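PDB 3G2M: Pcza361.24 from Amycolatopsis orientalis, which probably transfers a methyl group from S-adenosyl-L-methionine to an amine nitrogen of glycopeptide antibiotics during their biosynthesis. Local coordinates for residues 183-188 and 286-291; 229-234 and 244-249. All blocks are in the same frame, centred on the assembly; numbering follows the deposited sequence.

In the fold
Both contacts pair antiparallel strands, but in different sheets. Interaction 1 joins strands 184-191 and 284-290 of the seven-stranded methyltransferase sheet. Interaction 2 joins strands 219-234 and 244-252, a beta hairpin in a separate three-stranded sheet with strand 47-49. Both strands of interaction 2 fall between the two strands of interaction 1 in sequence: 183-188, 229-234, 244-249, then 286-291. Their centres are 33 Å apart, with the middle of the chain between them, and their nearest atoms are about 16 Å apart. Interaction 1 thus belongs to the core of the cofactor-binding fold. Interaction 2 is remote from the cofactor-binding residues, where the hairpin sheet runs on into the second subunit.

Interaction 1 (183-188 and 286-291); sequences GGKFLL and LVEAVM
Leu187 and Leu188 pair with Glu288 and Val287 in the antiparallel part of a Rossmann-like methyltransferase sheet. Strand 284-290 lies between strands 184-191 and 267-274 and runs against both, as in class I SAM-dependent methyltransferases. Two hydrogen-bonded pairs, Phe186 with Ala289 and Leu188 with Val287, flank the non-hydrogen-bonded pair Leu187 with Glu288. The bond from Val287 N to Leu188 O is 2.8 Å and nearly straight, at 173°.

Packing is dense at the Leu188 end. Leu188 CD1 reaches Val287 CG1 at 3.9 Å, and the two side chains cross at a slant. Leu188 CG also lies over one face of the Phe186 ring, toward its rim. Leu261 of helix 254-263 covers this face, touching Phe186, Leu188 and Val287. Leu188 and Phe186 lie about 8 Å, side chain to side chain, from Ser157 and Met142 respectively, which bind S-adenosyl-L-methionine, so the contact backs the cofactor site. On the other face, Leu187 runs alongside Glu288, and its CD1 meets Leu286 CD1 at 3.8 Å. Phe75 of helix 69-79 touches both leucines.

The Lys185 and Val290 end is looser and partly exposed. Val290 CG1 lies beside Gly184 O, at 3.8 Å, and Lys185 CB, at 4.0 Å. Beyond this the strands part, and a water bridges them, donating to Gly184 O and accepting from the backbone N of Met291, modelled as selenomethionine. Lys185 and Glu288 lie side by side on the Leu187 face. A bend in the lysine chain at chi3, -48°, helps bring its amine to the carboxylate. Arg78 of helix 69-79 also touches Glu288; two nearby cations would probably favour the charged carboxylate. In the salt bridge, Lys185 NZ meets the anti side of Glu288 OE1 at 2.9 Å, 25° out of the carboxylate plane.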
loop_
_atom_site.group_PDB
_atom_site.type_symbol
_atom_site.label_atom_id
_atom_site.label_comp_id
_atom_site.label_asym_id
_atom_site.label_seq_id
_atom_site.Cartn_x
_atom_site.Cartn_y
_atom_site.Cartn_z
ATOM N N GLY A 183 22.027 17.162 -13.623
ATOM C CA GLY A 183 22.975 16.197 -13.065
ATOM C C GLY A 183 22.804 15.921 -11.577
ATOM O O GLY A 183 23.545 15.121 -11.006
ATOM N N GLY A 184 21.835 16.580 -10.943
ATOM C CA GLY A 184 21.589 16.407 -9.513
ATOM C C GLY A 184 21.059 15.019 -9.184
ATOM O O GLY A 184 20.447 14.363 -10.031
ATOM N N LYS A 185 21.296 14.564 -7.959
ATOM C CA LYS A 185 20.808 13.245 -7.555
ATOM C C LYS A 185 19.801 13.232 -6.399
ATOM O O LYS A 185 19.860 14.053 -5.472
ATOM C CB LYS A 185 21.952 12.241 -7.335
ATOM C CG LYS A 185 23.030 12.630 -6.337
ATOM C CD LYS A 185 24.321 11.814 -6.592
ATOM C CE LYS A 185 24.040 10.309 -6.744
ATOM N NZ LYS A 185 25.247 9.545 -7.194
ATOM N N PHE A 186 18.865 12.293 -6.504
ATOM C CA PHE A 186 17.843 12.041 -5.502
ATOM C C PHE A 186 18.229 10.760 -4.777
ATOM O O PHE A 186 18.300 9.694 -5.387
ATOM C CB PHE A 186 16.476 11.895 -6.192
ATOM C CG PHE A 186 15.315 11.694 -5.249
ATOM C CD1 PHE A 186 15.372 12.119 -3.917
ATOM C CD2 PHE A 186 14.131 11.115 -5.715
ATOM C CE1 PHE A 186 14.290 11.938 -3.061
ATOM C CE2 PHE A 186 13.034 10.942 -4.865
ATOM C CZ PHE A 186 13.113 11.346 -3.543
ATOM N N LEU A 187 18.506 10.872 -3.482
ATOM C CA LEU A 187 18.911 9.717 -2.683
ATOM C C LEU A 187 17.821 9.356 -1.702
ATOM O O LEU A 187 17.287 10.226 -1.014
ATOM C CB LEU A 187 20.206 9.995 -1.907
ATOM C CG LEU A 187 21.574 10.210 -2.570
ATOM C CD1 LEU A 187 22.069 8.973 -3.274
ATOM C CD2 LEU A 187 21.601 11.385 -3.517
ATOM N N LEU A 188 17.501 8.068 -1.635
ATOM C CA LEU A 188 16.492 7.576 -0.706
ATOM C C LEU A 188 17.030 6.392 0.093
ATOM O O LEU A 188 17.737 5.547 -0.447
ATOM C CB LEU A 188 15.225 7.130 -1.456
ATOM C CG LEU A 188 14.600 7.951 -2.587
ATOM C CD1 LEU A 188 15.227 7.609 -3.933
ATOM C CD2 LEU A 188 13.091 7.664 -2.641
ATOM N N LEU A 286 19.921 1.845 0.028
ATOM C CA LEU A 286 20.199 3.201 -0.432
ATOM C C LEU A 286 20.037 3.263 -1.943
ATOM O O LEU A 286 20.812 2.656 -2.688
ATOM C CB LEU A 286 21.605 3.667 -0.014
ATOM C CG LEU A 286 21.856 5.161 0.274
ATOM C CD1 LEU A 286 21.637 6.044 -0.958
ATOM C CD2 LEU A 286 21.043 5.690 1.469
ATOM N N VAL A 287 19.027 4.012 -2.378
ATOM C CA VAL A 287 18.655 4.120 -3.791
ATOM C C VAL A 287 19.147 5.456 -4.343
ATOM O O VAL A 287 18.947 6.497 -3.719
ATOM C CB VAL A 287 17.110 3.987 -3.971
ATOM C CG1 VAL A 287 16.668 4.309 -5.403
ATOM C CG2 VAL A 287 16.631 2.591 -3.565
ATOM N N GLU A 288 19.813 5.420 -5.497
ATOM C CA GLU A 288 20.246 6.642 -6.187
ATOM C C GLU A 288 19.459 6.803 -7.476
ATOM O O GLU A 288 19.404 5.877 -8.297
ATOM C CB GLU A 288 21.733 6.586 -6.529
ATOM C CG GLU A 288 22.666 6.552 -5.335
ATOM C CD GLU A 288 24.049 6.101 -5.718
ATOM O OE1 GLU A 288 24.679 6.795 -6.553
ATOM O OE2 GLU A 288 24.495 5.051 -5.197
ATOM N N ALA A 289 18.869 7.979 -7.666
ATOM C CA ALA A 289 18.076 8.237 -8.865
ATOM C C ALA A 289 18.419 9.581 -9.484
ATOM O O ALA A 289 18.694 10.556 -8.777
ATOM C CB ALA A 289 16.582 8.156 -8.559
ATOM N N VAL A 290 18.395 9.620 -10.811
ATOM C CA VAL A 290 18.672 10.843 -11.567
ATOM C C VAL A 290 17.669 11.005 -12.709
ATOM O O VAL A 290 17.016 10.041 -13.109
ATOM C CB VAL A 290 20.118 10.853 -12.144
ATOM C CG1 VAL A 290 21.160 10.804 -11.019
ATOM C CG2 VAL A 290 20.329 9.695 -13.141
HETATM N N MSE A 291 17.560 12.216 -13.241
HETATM C CA MSE A 291 16.740 12.450 -14.427
HETATM C C MSE A 291 17.550 12.114 -15.679
HETATM O O MSE A 291 18.734 12.435 -15.739
HETATM C CB MSE A 291 16.256 13.901 -14.469
HETATM C CG MSE A 291 15.257 14.247 -13.369
HETATM SE SE MSE A 291 13.741 13.018 -13.360
HETATM C CE MSE A 291 12.965 13.496 -15.090
HETATM O O HOH W 1 19.259 14.433 -12.354
#

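Interaction 2 (229-234 and 244-249); sequences EITIHP and VCTHRR
Residues 229-234 and 244-249 form an antiparallel strand pair of the beta hairpin 219-234 and 244-252. Ile230 pairs with His247 and Ile232 with Cys245, each through two backbone hydrogen bonds. The bonds at Ile232 are shorter. Ile232 N to Cys245 O is 2.7 Å. Ile230 N to His247 O is 3.1 Å.

The two faces differ in character. One carries Ile230, Ile232, Cys245 and His247 and is partly exposed. Here Ile230 CG1 packs against His247 CB at 4.0 Å. The His247 ring meets Tyr51 edge-to-face, and its ND1 hydrogen-bonds Asp49 OD2. The other face carries Glu229, Thr231, Thr246 and Arg248. With OG1 turned beside the backbone N (chi1 -58°), the Thr231 methyl CG2 is left 3.7 Å from Val244 CG1. The threonine hydroxyls bond outside the pair, Thr231 OG1 with Thr31 OG1 and Thr246 OG1 with Val29 O.

Glu229 and Arg248 run side by side and end in a salt bridge. Arg248 NH2 reaches Glu229 OE1 at 3.2 Å, while the bond from Arg248 NE is weak. The carboxylate and guanidinium planes are only 8° apart, and OE1 sits at the guanidinium edge. Arg220 of the second subunit also grips this oxygen, so the carboxylate probably stays charged.

Helix 32-40 packs on the face of Thr231 and Thr246, with Ala34 against Val244 and Thr246. Strand 244-252 pairs on its far side with strand 47-49, while residues 229-234 pair antiparallel with a strand of the second subunit.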
loop_
_atom_site.group_PDB
_atom_site.type_symbol
_atom_site.label_atom_id
_atom_site.label_comp_id
_atom_site.label_asym_id
_atom_site.label_seq_id
_atom_site.Cartn_x
_atom_site.Cartn_y
_atom_site.Cartn_z
ATOM N N GLU A 229 3.847 -4.132 11.922
ATOM C CA GLU A 229 3.107 -4.123 13.171
ATOM C C GLU A 229 4.054 -4.399 14.325
ATOM O O GLU A 229 4.788 -5.393 14.314
ATOM C CB GLU A 229 2.002 -5.179 13.135
ATOM C CG GLU A 229 1.064 -5.139 14.331
ATOM C CD GLU A 229 0.366 -6.463 14.542
ATOM O OE1 GLU A 229 -0.761 -6.631 14.038
ATOM O OE2 GLU A 229 0.953 -7.344 15.198
ATOM N N ILE A 230 4.052 -3.503 15.307
ATOM C CA ILE A 230 4.854 -3.685 16.516
ATOM C C ILE A 230 3.973 -3.757 17.761
ATOM O O ILE A 230 2.938 -3.087 17.844
ATOM C CB ILE A 230 5.932 -2.574 16.690
ATOM C CG1 ILE A 230 5.278 -1.192 16.820
ATOM C CG2 ILE A 230 6.928 -2.626 15.526
ATOM C CD1 ILE A 230 6.183 -0.096 17.369
ATOM N N THR A 231 4.380 -4.607 18.698
ATOM C CA THR A 231 3.786 -4.689 20.025
ATOM C C THR A 231 4.939 -4.616 21.017
ATOM O O THR A 231 5.811 -5.490 21.024
ATOM C CB THR A 231 3.011 -6.021 20.239
ATOM O OG1 THR A 231 1.987 -6.163 19.245
ATOM C CG2 THR A 231 2.375 -6.065 21.637
ATOM N N ILE A 232 4.946 -3.568 21.840
ATOM C CA ILE A 232 5.982 -3.377 22.861
ATOM C C ILE A 232 5.376 -3.400 24.262
ATOM O O ILE A 232 4.343 -2.779 24.516
ATOM C CB ILE A 232 6.765 -2.046 22.671
ATOM C CG1 ILE A 232 7.170 -1.856 21.205
ATOM C CG2 ILE A 232 8.001 -2.010 23.586
ATOM C CD1 ILE A 232 7.649 -0.453 20.860
ATOM N N HIS A 233 6.033 -4.123 25.161
ATOM C CA HIS A 233 5.617 -4.213 26.554
ATOM C C HIS A 233 6.853 -4.425 27.426
ATOM O O HIS A 233 7.879 -4.892 26.929
ATOM C CB HIS A 233 4.636 -5.373 26.736
ATOM C CG HIS A 233 5.230 -6.715 26.448
ATOM N ND1 HIS A 233 5.900 -7.450 27.399
ATOM C CD2 HIS A 233 5.264 -7.450 25.310
ATOM C CE1 HIS A 233 6.314 -8.585 26.864
ATOM N NE2 HIS A 233 5.942 -8.608 25.597
ATOM N N PRO A 234 6.770 -4.073 28.726
ATOM C CA PRO A 234 7.901 -4.337 29.619
ATOM C C PRO A 234 8.131 -5.835 29.830
ATOM O O PRO A 234 7.173 -6.613 29.841
ATOM C CB PRO A 234 7.487 -3.660 30.930
ATOM C CG PRO A 234 6.010 -3.546 30.862
ATOM C CD PRO A 234 5.654 -3.402 29.420
ATOM N N VAL A 244 0.976 -1.723 27.210
ATOM C CA VAL A 244 1.271 -2.419 25.964
ATOM C C VAL A 244 1.090 -1.424 24.819
ATOM O O VAL A 244 -0.010 -0.908 24.601
ATOM C CB VAL A 244 0.369 -3.662 25.772
ATOM C CG1 VAL A 244 0.792 -4.458 24.536
ATOM C CG2 VAL A 244 0.415 -4.551 27.006
ATOM N N CYS A 245 2.184 -1.140 24.114
ATOM C CA CYS A 245 2.183 -0.161 23.031
ATOM C C CYS A 245 2.147 -0.864 21.680
ATOM O O CYS A 245 2.970 -1.738 21.414
ATOM C CB CYS A 245 3.420 0.737 23.115
ATOM S SG CYS A 245 3.642 1.588 24.693
ATOM N N THR A 246 1.191 -0.484 20.834
ATOM C CA THR A 246 1.068 -1.068 19.500
ATOM C C THR A 246 1.081 0.010 18.424
ATOM O O THR A 246 0.791 1.176 18.696
ATOM C CB THR A 246 -0.215 -1.925 19.336
ATOM O OG1 THR A 246 -1.375 -1.088 19.438
ATOM C CG2 THR A 246 -0.277 -3.045 20.384
ATOM N N HIS A 247 1.429 -0.385 17.202
ATOM C CA HIS A 247 1.369 0.525 16.062
ATOM C C HIS A 247 1.407 -0.236 14.747
ATOM O O HIS A 247 2.020 -1.299 14.656
ATOM C CB HIS A 247 2.501 1.557 16.106
ATOM C CG HIS A 247 2.338 2.657 15.105
ATOM N ND1 HIS A 247 1.473 3.714 15.296
ATOM C CD2 HIS A 247 2.912 2.854 13.897
ATOM C CE1 HIS A 247 1.530 4.521 14.251
ATOM N NE2 HIS A 247 2.397 4.021 13.388
ATOM N N ARG A 248 0.731 0.316 13.740
ATOM C CA ARG A 248 0.759 -0.216 12.385
ATOM C C ARG A 248 1.193 0.877 11.428
ATOM O O ARG A 248 0.683 1.999 11.485
ATOM C CB ARG A 248 -0.610 -0.771 11.978
ATOM C CG ARG A 248 -0.943 -2.103 12.627
ATOM C CD ARG A 248 -2.192 -2.734 12.023
ATOM N NE ARG A 248 -2.456 -4.031 12.642
ATOM C CZ ARG A 248 -3.600 -4.708 12.552
ATOM N NH1 ARG A 248 -4.623 -4.223 11.856
ATOM N NH2 ARG A 248 -3.718 -5.878 13.173
ATOM N N ARG A 249 2.155 0.562 10.565
ATOM C CA ARG A 249 2.610 1.534 9.572
ATOM C C ARG A 249 2.946 0.881 8.245
ATOM O O ARG A 249 3.241 -0.315 8.181
ATOM C CB ARG A 249 3.795 2.357 10.083
ATOM C CG ARG A 249 5.069 1.571 10.387
ATOM C CD ARG A 249 6.247 2.525 10.663
#